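Local coordinates for protein thiosulfate sulfurtransferase TUM1 (PDB 3UTN) that accepts persulfide sulfur from the desulfurase NFS1 and passes it to UBA4 for 2-thiolation of the wobble uridine of tRNAs, at residues L26-P32 / V142-N147; L68-P74 / P157-V163; S106-K112 / Y169-E175; D225-I231 / W310-L315. All coordinates share one frame; numbering follows the deposited sequence.

In the fold
Interactions 1 to 3 hold the first of the two rhodanese domains together, and interaction 4 belongs to the second, catalytic one. Interaction 1 is sheet pairing of an outermost strand, partly buried, with backbone bonds inside and aliphatic and aromatic side chains on both faces; it touches interaction 2 through L145 and I73. Interaction 2 is a surface contact gripped by an arginine, and interaction 3 is partly buried and mixes serine bonds with a lysine over a tyrosine. Both tie the long loop between helices 148-153 and 181-184 to the ends of helices, 63-69 and 98-107. Interaction 4 is buried, mostly apolar and built on tryptophans, about 36 Å between centres from interaction 3.

Interaction 1: residues L26-P32 / V142-N147; sequences LFDLISP and VYLLNN. With DMS (dimethyl sulfoxide), chain B.
I30 and Y143 meet on one face of a parallel strand pair, 28-30 beside 142-145. From I30 CB, 3.7 Å from Y143 CD1, two branches part. CG2 presses on Y143 CB at 3.4 Å and also reaches L145. The other branch, with CG1 anti to the backbone N (chi1 -167°), carries CD1 over a face of the phenol ring, a CH-pi contact of 4.2 Å from CD1 to the ring centroid of Y143. A dimethyl sulfoxide methyl, C2, lies over the opposite face, and the oxygen of the same molecule accepts from V142 N. A branched aliphatic chain suits I30 because it fills both directions at once. On the other face L29 CD2 packs on L144 CD2 at 3.6 Å, and F27 CD1 lies against L144 CB at 3.5 Å. The backbones pair in parallel register: D28 N gives to V142 O, D28 O takes from L144 N, and I30 N binds L144 O at 2.7 Å. S31 and N147 then cap the helices that follow. Strand 28-30 is outermost in the five-stranded rhodanese sheet, with 115-119 beyond 141-145; F27 and L144 lean on helix 127-136, and with L29 they touch T293 of helix 286-297 in the second domain.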
# COMPACT_ATOMS: atom_id res chain seq x y z
N LEU A 26 3.39 -5.61 10.43
CA LEU A 26 4.45 -5.05 9.61
C LEU A 26 4.50 -3.54 9.73
O LEU A 26 5.55 -2.92 9.64
CB LEU A 26 4.29 -5.46 8.16
CG LEU A 26 4.53 -6.95 7.92
CD1 LEU A 26 4.80 -7.10 6.44
CD2 LEU A 26 5.72 -7.46 8.72
N PHE A 27 3.33 -2.96 9.95
CA PHE A 27 3.25 -1.58 10.33
C PHE A 27 1.94 -1.36 11.03
O PHE A 27 0.99 -2.11 10.82
CB PHE A 27 3.38 -0.66 9.12
CG PHE A 27 2.28 -0.80 8.12
CD1 PHE A 27 1.16 -0.01 8.19
CD2 PHE A 27 2.38 -1.74 7.10
CE1 PHE A 27 0.15 -0.14 7.26
CE2 PHE A 27 1.38 -1.88 6.17
CZ PHE A 27 0.26 -1.07 6.24
N ASP A 28 1.90 -0.34 11.87
CA ASP A 28 0.67 0.03 12.53
C ASP A 28 0.20 1.30 11.89
O ASP A 28 1.01 2.13 11.48
CB ASP A 28 0.91 0.27 14.01
CG ASP A 28 1.17 -1.00 14.78
OD1 ASP A 28 0.97 -2.09 14.21
OD2 ASP A 28 1.58 -0.92 15.96
N LEU A 29 -1.10 1.46 11.81
CA LEU A 29 -1.64 2.76 11.50
C LEU A 29 -1.29 3.63 12.68
O LEU A 29 -1.17 3.16 13.81
CB LEU A 29 -3.15 2.71 11.33
CG LEU A 29 -3.74 1.88 10.20
CD1 LEU A 29 -4.99 2.59 9.74
CD2 LEU A 29 -2.77 1.71 9.04
N ILE A 30 -1.11 4.90 12.41
CA ILE A 30 -0.93 5.84 13.47
C ILE A 30 -1.70 7.07 13.08
O ILE A 30 -1.61 7.55 11.95
CB ILE A 30 0.56 6.12 13.75
CG1 ILE A 30 0.73 6.85 15.09
CG2 ILE A 30 1.22 6.85 12.60
CD1 ILE A 30 2.16 6.90 15.57
N SER A 31 -2.51 7.55 14.01
CA SER A 31 -3.26 8.76 13.79
C SER A 31 -2.28 9.91 13.95
O SER A 31 -1.21 9.75 14.54
CB SER A 31 -4.37 8.88 14.82
OG SER A 31 -3.80 9.09 16.10
N PRO A 32 -2.64 11.09 13.42
CA PRO A 32 -1.81 12.26 13.66
C PRO A 32 -1.56 12.50 15.14
O PRO A 32 -0.42 12.75 15.53
CB PRO A 32 -2.65 13.38 13.06
CG PRO A 32 -3.37 12.72 11.94
CD PRO A 32 -3.71 11.36 12.45
N VAL A 142 7.33 0.64 11.88
CA VAL A 142 6.76 1.31 10.75
C VAL A 142 5.34 1.64 11.11
O VAL A 142 4.56 0.80 11.56
CB VAL A 142 6.78 0.45 9.48
CG1 VAL A 142 6.27 1.26 8.30
CG2 VAL A 142 8.18 -0.06 9.20
N TYR A 143 5.02 2.90 10.90
CA TYR A 143 3.67 3.33 11.07
C TYR A 143 3.21 3.88 9.77
O TYR A 143 3.99 4.38 8.96
CB TYR A 143 3.60 4.40 12.14
CG TYR A 143 3.89 3.84 13.50
CD1 TYR A 143 2.87 3.32 14.28
CD2 TYR A 143 5.18 3.83 14.00
CE1 TYR A 143 3.12 2.81 15.54
CE2 TYR A 143 5.45 3.33 15.26
CZ TYR A 143 4.41 2.82 16.02
OH TYR A 143 4.68 2.30 17.26
N LEU A 144 1.92 3.73 9.56
CA LEU A 144 1.29 4.35 8.45
C LEU A 144 0.51 5.45 9.08
O LEU A 144 -0.42 5.19 9.85
CB LEU A 144 0.37 3.37 7.76
CG LEU A 144 -0.39 3.99 6.59
CD1 LEU A 144 0.62 4.49 5.58
CD2 LEU A 144 -1.31 2.95 5.99
N LEU A 145 0.91 6.68 8.81
CA LEU A 145 0.16 7.79 9.32
C LEU A 145 -1.20 7.70 8.70
O LEU A 145 -1.34 7.54 7.49
CB LEU A 145 0.82 9.12 8.98
CG LEU A 145 0.04 10.31 9.53
CD1 LEU A 145 0.14 10.38 11.05
CD2 LEU A 145 0.56 11.57 8.90
N ASN A 146 -2.21 7.79 9.55
CA ASN A 146 -3.55 7.71 9.09
C ASN A 146 -4.36 8.98 9.38
O ASN A 146 -5.02 9.07 10.39
CB ASN A 146 -4.25 6.50 9.67
CG ASN A 146 -5.60 6.28 9.06
OD1 ASN A 146 -5.80 6.57 7.88
ND2 ASN A 146 -6.54 5.81 9.86
N ASN A 147 -4.28 9.96 8.50
CA ASN A 147 -3.34 9.97 7.40
C ASN A 147 -2.86 11.40 7.30
O ASN A 147 -3.25 12.24 8.12
CB ASN A 147 -3.99 9.52 6.09
CG ASN A 147 -5.22 10.33 5.73
OD1 ASN A 147 -5.48 11.39 6.31
ND2 ASN A 147 -5.97 9.85 4.76
S DMS B . 4.89 -1.52 13.65
O DMS B . 6.23 -1.53 13.03
C1 DMS B . 4.82 -2.76 14.82
C2 DMS B . 4.81 -0.19 14.70

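Interaction 2: residues L68-P74 / P157-V163; sequences LTKPRIP and PLDSSKV
R72 lays its guanidinium beneath V163, whose CG2 stands over the centre of the flat group, 3.5 Å from R72 CZ. The side chain folds back to get there: CG sits between the backbone N and the carbonyl carbon (chi1 69°), and a bend at chi3 turns the tip toward 157-163. Its two terminal nitrogens then take one acceptor, S161 O, end-on and in the guanidinium plane, with NH1 at 2.5 Å and NH2 at 2.8 Å from that oxygen. NH1 also forms a salt bridge with D159 OD2 at 2.8 Å, although this bond is weak in angle and the two charged planes are turned 76° apart. Arginine suits the site because one planar cation can serve a carbonyl and a carboxylate together. D159 is positioned in turn: its OD1 accepts from S161 N in an Asx turn and from S161 OG. The backbones add a single antiparallel bridge, a hydrogen-bonded pair in which R72 N gives to D159 O and D159 N to R72 O at 2.6 Å. Toward the helix end V163 N binds L68 O, and water 1 links T69 O with S160 O. Prolines suit the extended flanks: P71 CB rests on L158 CD1 at 3.6 Å, while P74 CG approaches P157 CB. Within the first rhodanese domain the contact joins the end of helix 63-69 to the loop that leaves helix 148-153; I73 and L158 both pack on F148 and Y151 of that helix, and I73 also reaches F35 of helix 32-41.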
# COMPACT_ATOMS: atom_id res chain seq x y z
N LEU A 68 9.22 18.06 -1.70
CA LEU A 68 10.27 19.04 -1.50
C LEU A 68 9.71 20.40 -1.17
O LEU A 68 10.33 21.16 -0.45
CB LEU A 68 11.11 19.15 -2.76
CG LEU A 68 11.89 17.87 -3.09
CD1 LEU A 68 12.40 17.98 -4.51
CD2 LEU A 68 13.04 17.65 -2.12
N THR A 69 8.54 20.70 -1.69
CA THR A 69 8.08 22.07 -1.70
C THR A 69 6.75 22.24 -1.00
O THR A 69 6.34 23.35 -0.75
CB THR A 69 7.95 22.60 -3.14
OG1 THR A 69 6.90 21.89 -3.80
CG2 THR A 69 9.24 22.39 -3.89
N LYS A 70 6.08 21.13 -0.71
CA LYS A 70 4.84 21.21 0.03
C LYS A 70 5.08 20.72 1.44
O LYS A 70 5.99 19.91 1.68
CB LYS A 70 3.74 20.41 -0.67
CG LYS A 70 3.23 21.10 -1.92
CD LYS A 70 2.12 20.30 -2.57
CE LYS A 70 1.57 21.01 -3.79
NZ LYS A 70 2.62 21.21 -4.82
N PRO A 71 4.28 21.22 2.39
CA PRO A 71 4.58 20.90 3.77
C PRO A 71 4.66 19.40 3.98
O PRO A 71 3.88 18.63 3.42
CB PRO A 71 3.40 21.50 4.52
CG PRO A 71 2.95 22.63 3.65
CD PRO A 71 3.08 22.07 2.27
N ARG A 72 5.64 18.99 4.76
CA ARG A 72 5.78 17.60 5.07
C ARG A 72 5.72 17.50 6.57
O ARG A 72 5.81 18.50 7.27
CB ARG A 72 7.11 17.06 4.54
CG ARG A 72 8.33 17.58 5.25
CD ARG A 72 9.57 17.45 4.38
NE ARG A 72 9.38 18.21 3.15
CZ ARG A 72 9.55 19.52 3.05
NH1 ARG A 72 9.96 20.23 4.09
NH2 ARG A 72 9.34 20.11 1.89
N ILE A 73 5.55 16.29 7.06
CA ILE A 73 5.72 16.08 8.47
C ILE A 73 7.20 16.33 8.71
O ILE A 73 8.04 15.86 7.94
CB ILE A 73 5.35 14.65 8.86
CG1 ILE A 73 3.91 14.35 8.42
CG2 ILE A 73 5.54 14.46 10.35
CD1 ILE A 73 3.39 13.01 8.90
N PRO A 74 7.54 17.10 9.76
CA PRO A 74 8.93 17.41 10.03
C PRO A 74 9.80 16.16 9.94
O PRO A 74 9.36 15.08 10.32
CB PRO A 74 8.88 17.92 11.47
CG PRO A 74 7.57 18.62 11.54
CD PRO A 74 6.64 17.76 10.73
N PRO A 157 1.91 19.22 13.14
CA PRO A 157 3.14 19.93 12.81
C PRO A 157 3.58 19.64 11.41
O PRO A 157 3.75 18.48 11.02
CB PRO A 157 4.15 19.37 13.81
CG PRO A 157 3.32 18.99 14.97
CD PRO A 157 2.06 18.44 14.37
N LEU A 158 3.74 20.70 10.64
CA LEU A 158 4.23 20.58 9.30
C LEU A 158 5.54 21.28 9.22
O LEU A 158 5.73 22.36 9.79
CB LEU A 158 3.24 21.18 8.31
CG LEU A 158 2.00 20.33 8.10
CD1 LEU A 158 1.02 21.08 7.21
CD2 LEU A 158 2.38 18.99 7.49
N ASP A 159 6.46 20.63 8.54
CA ASP A 159 7.63 21.28 8.05
C ASP A 159 7.19 21.81 6.69
O ASP A 159 7.08 21.06 5.72
CB ASP A 159 8.77 20.28 7.92
CG ASP A 159 9.94 20.83 7.18
OD1 ASP A 159 9.98 22.06 7.00
OD2 ASP A 159 10.81 20.05 6.76
N SER A 160 6.91 23.11 6.65
CA SER A 160 6.48 23.75 5.41
C SER A 160 7.68 24.30 4.67
O SER A 160 7.53 24.99 3.67
CB SER A 160 5.48 24.87 5.71
OG SER A 160 4.31 24.34 6.29
N SER A 161 8.87 23.98 5.16
CA SER A 161 10.08 24.45 4.52
C SER A 161 10.22 23.72 3.20
O SER A 161 9.88 22.54 3.07
CB SER A 161 11.30 24.18 5.38
OG SER A 161 11.65 22.81 5.32
N LYS A 162 10.72 24.43 2.21
CA LYS A 162 11.04 23.81 0.97
C LYS A 162 12.40 23.18 1.19
O LYS A 162 13.26 23.76 1.84
CB LYS A 162 11.01 24.82 -0.16
CG LYS A 162 9.71 25.60 -0.14
CD LYS A 162 9.10 25.74 -1.51
CE LYS A 162 7.65 26.17 -1.43
NZ LYS A 162 7.46 27.22 -0.38
N VAL A 163 12.55 21.96 0.72
CA VAL A 163 13.82 21.28 0.88
C VAL A 163 14.30 20.88 -0.49
O VAL A 163 13.54 20.92 -1.46
CB VAL A 163 13.71 20.06 1.83
CG1 VAL A 163 13.47 20.51 3.26
CG2 VAL A 163 12.64 19.08 1.36
O HOH W 1 6.24 24.71 1.33

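Interaction 3: residues S106-K112 / Y169-E175; sequences SNLGVQK and YPKSHYE
G109, which closes helix 98-107 of the first rhodanese domain in a Schellman motif, meets P170 of the loop 169-175. The positive phi of G109 favours glycine, and the loop presses close enough to bring P170 O to 3.0 Å from G109 CA. Among the hydrogen bonds, S106 O accepts from G109 N within the motif and from S172 N at 2.8 Å, so one carbonyl serves helix end and loop alike. S106 OG takes Y174 N, while also bonding to D102 O one turn back in the helix. The S172 hydroxyl, set between the backbone N and the carbonyl carbon (chi1 61°), gives to V110 O at 2.5 Å from above the carbonyl plane. Small hydroxyl side chains suit both serine sites because they reach backbone atoms at close range. Waters 2 and 3 bridge further carbonyls, N107 O to Y169 O and G109 O to P170 O. Apolar contact is centred on Y174, whose CE1 meets V110 CG1 at 3.7 Å; its hydroxyl bonds to H139 ND1. A charged side chain, K112, crosses Y174 at about a right angle. Bends at chi2, chi3 and chi4 curl the chain so that CE lies over the ring face, 3.8 Å from its centroid, with the ammonium in a cation-pi position. From above the same face, K112 NZ reaches E175 O at a very short 2.5 Å.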
# COMPACT_ATOMS: atom_id res chain seq x y z
N SER A 106 19.21 3.38 2.78
CA SER A 106 20.54 3.92 3.00
C SER A 106 20.62 5.34 2.44
O SER A 106 21.01 6.26 3.15
CB SER A 106 21.59 3.03 2.34
OG SER A 106 21.58 1.75 2.93
N ASN A 107 20.23 5.49 1.17
CA ASN A 107 20.24 6.77 0.48
C ASN A 107 19.45 7.82 1.25
O ASN A 107 19.86 8.98 1.32
CB ASN A 107 19.67 6.61 -0.93
CG ASN A 107 19.81 7.86 -1.77
OD1 ASN A 107 20.90 8.18 -2.25
ND2 ASN A 107 18.72 8.58 -1.95
N LEU A 108 18.34 7.39 1.84
CA LEU A 108 17.46 8.28 2.59
C LEU A 108 17.94 8.44 4.02
O LEU A 108 17.35 9.18 4.80
CB LEU A 108 16.04 7.73 2.58
CG LEU A 108 15.41 7.64 1.20
CD1 LEU A 108 14.15 6.79 1.26
CD2 LEU A 108 15.14 9.02 0.61
N GLY A 109 19.00 7.71 4.36
CA GLY A 109 19.55 7.76 5.70
C GLY A 109 18.66 7.10 6.73
O GLY A 109 18.79 7.36 7.91
N VAL A 110 17.76 6.24 6.28
CA VAL A 110 16.92 5.50 7.21
C VAL A 110 17.80 4.55 8.00
O VAL A 110 18.63 3.84 7.43
CB VAL A 110 15.80 4.72 6.48
CG1 VAL A 110 15.04 3.83 7.45
CG2 VAL A 110 14.86 5.69 5.81
N GLN A 111 17.65 4.57 9.31
CA GLN A 111 18.36 3.62 10.16
C GLN A 111 17.36 2.54 10.50
O GLN A 111 16.16 2.79 10.53
CB GLN A 111 18.88 4.29 11.43
CG GLN A 111 19.84 5.45 11.21
CD GLN A 111 21.24 5.02 10.78
OE1 GLN A 111 21.51 3.83 10.59
NE2 GLN A 111 22.13 6.00 10.64
N LYS A 112 17.86 1.34 10.75
CA LYS A 112 17.00 0.24 11.14
C LYS A 112 16.12 0.62 12.32
O LYS A 112 14.97 0.23 12.38
CB LYS A 112 17.83 -0.99 11.50
CG LYS A 112 17.01 -2.26 11.71
CD LYS A 112 16.29 -2.67 10.43
CE LYS A 112 17.26 -2.86 9.27
NZ LYS A 112 18.25 -3.92 9.58
N TYR A 169 18.49 13.38 6.28
CA TYR A 169 19.39 12.54 7.05
C TYR A 169 20.59 12.19 6.22
O TYR A 169 20.47 12.01 5.01
CB TYR A 169 18.67 11.28 7.52
CG TYR A 169 17.41 11.60 8.27
CD1 TYR A 169 17.46 12.17 9.54
CD2 TYR A 169 16.17 11.37 7.70
CE1 TYR A 169 16.30 12.48 10.23
CE2 TYR A 169 15.01 11.69 8.38
CZ TYR A 169 15.08 12.24 9.63
OH TYR A 169 13.93 12.54 10.30
N PRO A 170 21.77 12.09 6.86
CA PRO A 170 22.94 11.62 6.13
C PRO A 170 22.69 10.20 5.66
O PRO A 170 21.92 9.47 6.29
CB PRO A 170 24.04 11.64 7.18
CG PRO A 170 23.33 11.52 8.49
CD PRO A 170 22.05 12.28 8.29
N LYS A 171 23.31 9.81 4.56
CA LYS A 171 23.19 8.44 4.10
C LYS A 171 23.51 7.49 5.25
O LYS A 171 24.42 7.74 6.05
CB LYS A 171 24.10 8.19 2.89
CG LYS A 171 23.51 8.71 1.59
CD LYS A 171 24.53 8.70 0.47
CE LYS A 171 23.88 8.98 -0.88
NZ LYS A 171 23.21 10.31 -0.94
N SER A 172 22.73 6.43 5.35
CA SER A 172 22.97 5.43 6.36
C SER A 172 23.38 4.16 5.64
O SER A 172 23.41 4.12 4.42
CB SER A 172 21.69 5.17 7.14
OG SER A 172 20.68 4.70 6.27
N HIS A 173 23.75 3.14 6.41
CA HIS A 173 23.97 1.82 5.85
C HIS A 173 22.87 0.93 6.34
O HIS A 173 23.03 0.18 7.30
CB HIS A 173 25.35 1.30 6.24
CG HIS A 173 26.48 2.13 5.67
ND1 HIS A 173 26.92 3.26 6.25
CD2 HIS A 173 27.26 1.95 4.52
CE1 HIS A 173 27.92 3.78 5.52
NE2 HIS A 173 28.13 2.98 4.47
N TYR A 174 21.72 1.04 5.69
CA TYR A 174 20.56 0.28 6.08
C TYR A 174 20.59 -1.06 5.38
O TYR A 174 20.75 -1.14 4.17
CB TYR A 174 19.31 1.03 5.68
CG TYR A 174 18.03 0.38 6.15
CD1 TYR A 174 17.34 0.90 7.23
CD2 TYR A 174 17.51 -0.74 5.50
CE1 TYR A 174 16.16 0.32 7.65
CE2 TYR A 174 16.34 -1.32 5.92
CZ TYR A 174 15.67 -0.78 6.99
OH TYR A 174 14.50 -1.35 7.42
N GLU A 175 20.40 -2.11 6.16
CA GLU A 175 20.36 -3.43 5.59
C GLU A 175 19.25 -4.21 6.24
O GLU A 175 19.31 -4.52 7.43
CB GLU A 175 21.70 -4.13 5.77
CG GLU A 175 21.85 -5.38 4.93
CD GLU A 175 23.27 -5.91 4.94
OE1 GLU A 175 24.20 -5.11 5.16
OE2 GLU A 175 23.43 -7.13 4.73
O HOH W 2 20.52 11.16 2.72
O HOH W 3 20.72 8.97 8.76
O HOH W 4 20.68 -1.70 8.88

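Interaction 4: residues D225-I231 / W310-L315; sequences DIPSGHI and WTEWVL
W310 and W313 both hold CG anti to the backbone N (chi1 -177° and -179°), which carries their indoles from helix 309-317 toward the loop 225-231. The loop wraps around W310. In the plane of the indole, W310 NE1 gives a hydrogen bond to a lone pair of P227 O, 2.6 Å away and with an N-H...O angle of 151°. At the ring edge, W310 CZ2 lies 3.2 Å from S228 O. G229 O sits over one face, and V314 CG2, from the next turn of the same helix, over the opposite one. Tryptophan suits this place because its large flat indole can pack on both faces and still offer one N-H to a carbonyl. G229 has backbone angles at which a CB would be jammed against the preceding carbonyl O, hence glycine. I231 takes the second indole: its CG1 stands over the five-membered ring of W313, 3.5 Å from the centroid, in a CH-pi contact, and its CG2 spreads over the six-membered ring, 3.5 Å from W313 CZ2. The beta-branched side chain thus covers both rings with separate carbons. I226 wedges in at the other end, with CG2 3.6 Å from W310 CD1 and also against V314, and with CD1 on L315. P227 CD rests on V314 CG1 at 3.5 Å. The side chain of W310 is about 6 Å from that of the catalytic C282, and the backbone of W310 is hydrogen-bonded to C282. Apolar packing thus supplies most of the contact, while the single N-H...O bond gives it direction and helps to fix the rotation of the indole.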
# COMPACT_ATOMS: atom_id res chain seq x y z
N ASP A 225 -1.88 -1.56 -22.47
CA ASP A 225 -1.58 -2.92 -22.91
C ASP A 225 -2.45 -3.95 -22.19
O ASP A 225 -2.44 -5.13 -22.55
CB ASP A 225 -0.10 -3.23 -22.68
CG ASP A 225 0.32 -3.05 -21.22
OD1 ASP A 225 -0.29 -2.22 -20.51
OD2 ASP A 225 1.27 -3.73 -20.79
N ILE A 226 -3.19 -3.48 -21.20
CA ILE A 226 -3.90 -4.35 -20.27
C ILE A 226 -5.40 -4.14 -20.38
O ILE A 226 -5.88 -3.03 -20.17
CB ILE A 226 -3.47 -4.09 -18.81
CG1 ILE A 226 -1.95 -4.23 -18.64
CG2 ILE A 226 -4.15 -5.05 -17.85
CD1 ILE A 226 -1.39 -5.54 -19.15
N PRO A 227 -6.14 -5.20 -20.74
CA PRO A 227 -7.58 -5.11 -20.60
C PRO A 227 -7.93 -5.15 -19.12
O PRO A 227 -7.15 -5.65 -18.31
CB PRO A 227 -8.08 -6.37 -21.28
CG PRO A 227 -6.94 -7.32 -21.26
CD PRO A 227 -5.71 -6.46 -21.36
N SER A 228 -9.09 -4.63 -18.78
CA SER A 228 -9.58 -4.74 -17.43
C SER A 228 -10.25 -6.10 -17.24
O SER A 228 -10.04 -7.02 -18.03
CB SER A 228 -10.53 -3.60 -17.10
OG SER A 228 -11.61 -3.57 -18.02
N GLY A 229 -11.05 -6.22 -16.19
CA GLY A 229 -11.58 -7.50 -15.82
C GLY A 229 -10.84 -7.90 -14.57
O GLY A 229 -10.13 -7.10 -13.97
N HIS A 230 -10.98 -9.15 -14.17
CA HIS A 230 -10.38 -9.55 -12.93
C HIS A 230 -9.88 -10.94 -12.96
O HIS A 230 -10.15 -11.71 -13.90
CB HIS A 230 -11.36 -9.39 -11.79
CG HIS A 230 -12.60 -10.21 -11.95
ND1 HIS A 230 -13.66 -9.77 -12.64
CD2 HIS A 230 -12.92 -11.47 -11.48
CE1 HIS A 230 -14.62 -10.71 -12.62
NE2 HIS A 230 -14.17 -11.74 -11.89
N ILE A 231 -9.11 -11.26 -11.94
CA ILE A 231 -8.58 -12.58 -11.78
C ILE A 231 -9.75 -13.42 -11.29
O ILE A 231 -10.41 -13.05 -10.32
CB ILE A 231 -7.44 -12.60 -10.77
CG1 ILE A 231 -6.35 -11.61 -11.18
CG2 ILE A 231 -6.87 -14.00 -10.65
CD1 ILE A 231 -5.35 -11.33 -10.10
N TRP A 310 -3.13 -7.09 -11.21
CA TRP A 310 -3.84 -7.27 -12.44
C TRP A 310 -2.96 -7.17 -13.64
O TRP A 310 -3.06 -7.96 -14.57
CB TRP A 310 -4.97 -6.27 -12.54
CG TRP A 310 -5.77 -6.49 -13.78
CD1 TRP A 310 -5.97 -5.60 -14.83
CD2 TRP A 310 -6.47 -7.70 -14.17
NE1 TRP A 310 -6.75 -6.17 -15.80
CE2 TRP A 310 -7.08 -7.43 -15.47
CE3 TRP A 310 -6.65 -8.95 -13.59
CZ2 TRP A 310 -7.84 -8.37 -16.14
CZ3 TRP A 310 -7.41 -9.89 -14.28
CH2 TRP A 310 -7.99 -9.61 -15.52
N THR A 311 -2.06 -6.19 -13.62
CA THR A 311 -1.16 -5.95 -14.73
C THR A 311 -0.33 -7.18 -15.04
O THR A 311 -0.34 -7.68 -16.17
CB THR A 311 -0.23 -4.76 -14.46
OG1 THR A 311 -1.04 -3.60 -14.26
CG2 THR A 311 0.71 -4.55 -15.63
N GLU A 312 0.38 -7.67 -14.03
CA GLU A 312 1.17 -8.86 -14.22
C GLU A 312 0.25 -10.02 -14.57
O GLU A 312 0.58 -10.83 -15.43
CB GLU A 312 1.95 -9.20 -12.97
CG GLU A 312 2.85 -10.40 -13.17
CD GLU A 312 3.22 -11.07 -11.87
OE1 GLU A 312 2.33 -11.24 -11.01
OE2 GLU A 312 4.39 -11.43 -11.73
N TRP A 313 -0.89 -10.09 -13.88
CA TRP A 313 -1.84 -11.15 -14.13
C TRP A 313 -2.16 -11.25 -15.59
O TRP A 313 -2.01 -12.32 -16.18
CB TRP A 313 -3.13 -10.93 -13.36
CG TRP A 313 -4.05 -12.06 -13.66
CD1 TRP A 313 -5.12 -12.08 -14.53
CD2 TRP A 313 -3.95 -13.42 -13.13
NE1 TRP A 313 -5.70 -13.32 -14.55
CE2 TRP A 313 -5.05 -14.17 -13.73
CE3 TRP A 313 -3.11 -14.06 -12.23
CZ2 TRP A 313 -5.27 -15.50 -13.43
CZ3 TRP A 313 -3.34 -15.40 -11.94
CH2 TRP A 313 -4.39 -16.10 -12.54
N VAL A 314 -2.61 -10.15 -16.16
CA VAL A 314 -2.98 -10.09 -17.57
C VAL A 314 -1.80 -10.42 -18.46
O VAL A 314 -1.89 -11.29 -19.33
CB VAL A 314 -3.53 -8.71 -17.94
CG1 VAL A 314 -3.59 -8.54 -19.45
CG2 VAL A 314 -4.91 -8.56 -17.34
N LEU A 315 -0.68 -9.74 -18.21
CA LEU A 315 0.51 -9.90 -19.04
C LEU A 315 1.04 -11.32 -19.03
O LEU A 315 1.50 -11.81 -20.06
CB LEU A 315 1.59 -8.91 -18.62
CG LEU A 315 1.33 -7.47 -19.05
CD1 LEU A 315 2.38 -6.53 -18.47
CD2 LEU A 315 1.27 -7.36 -20.56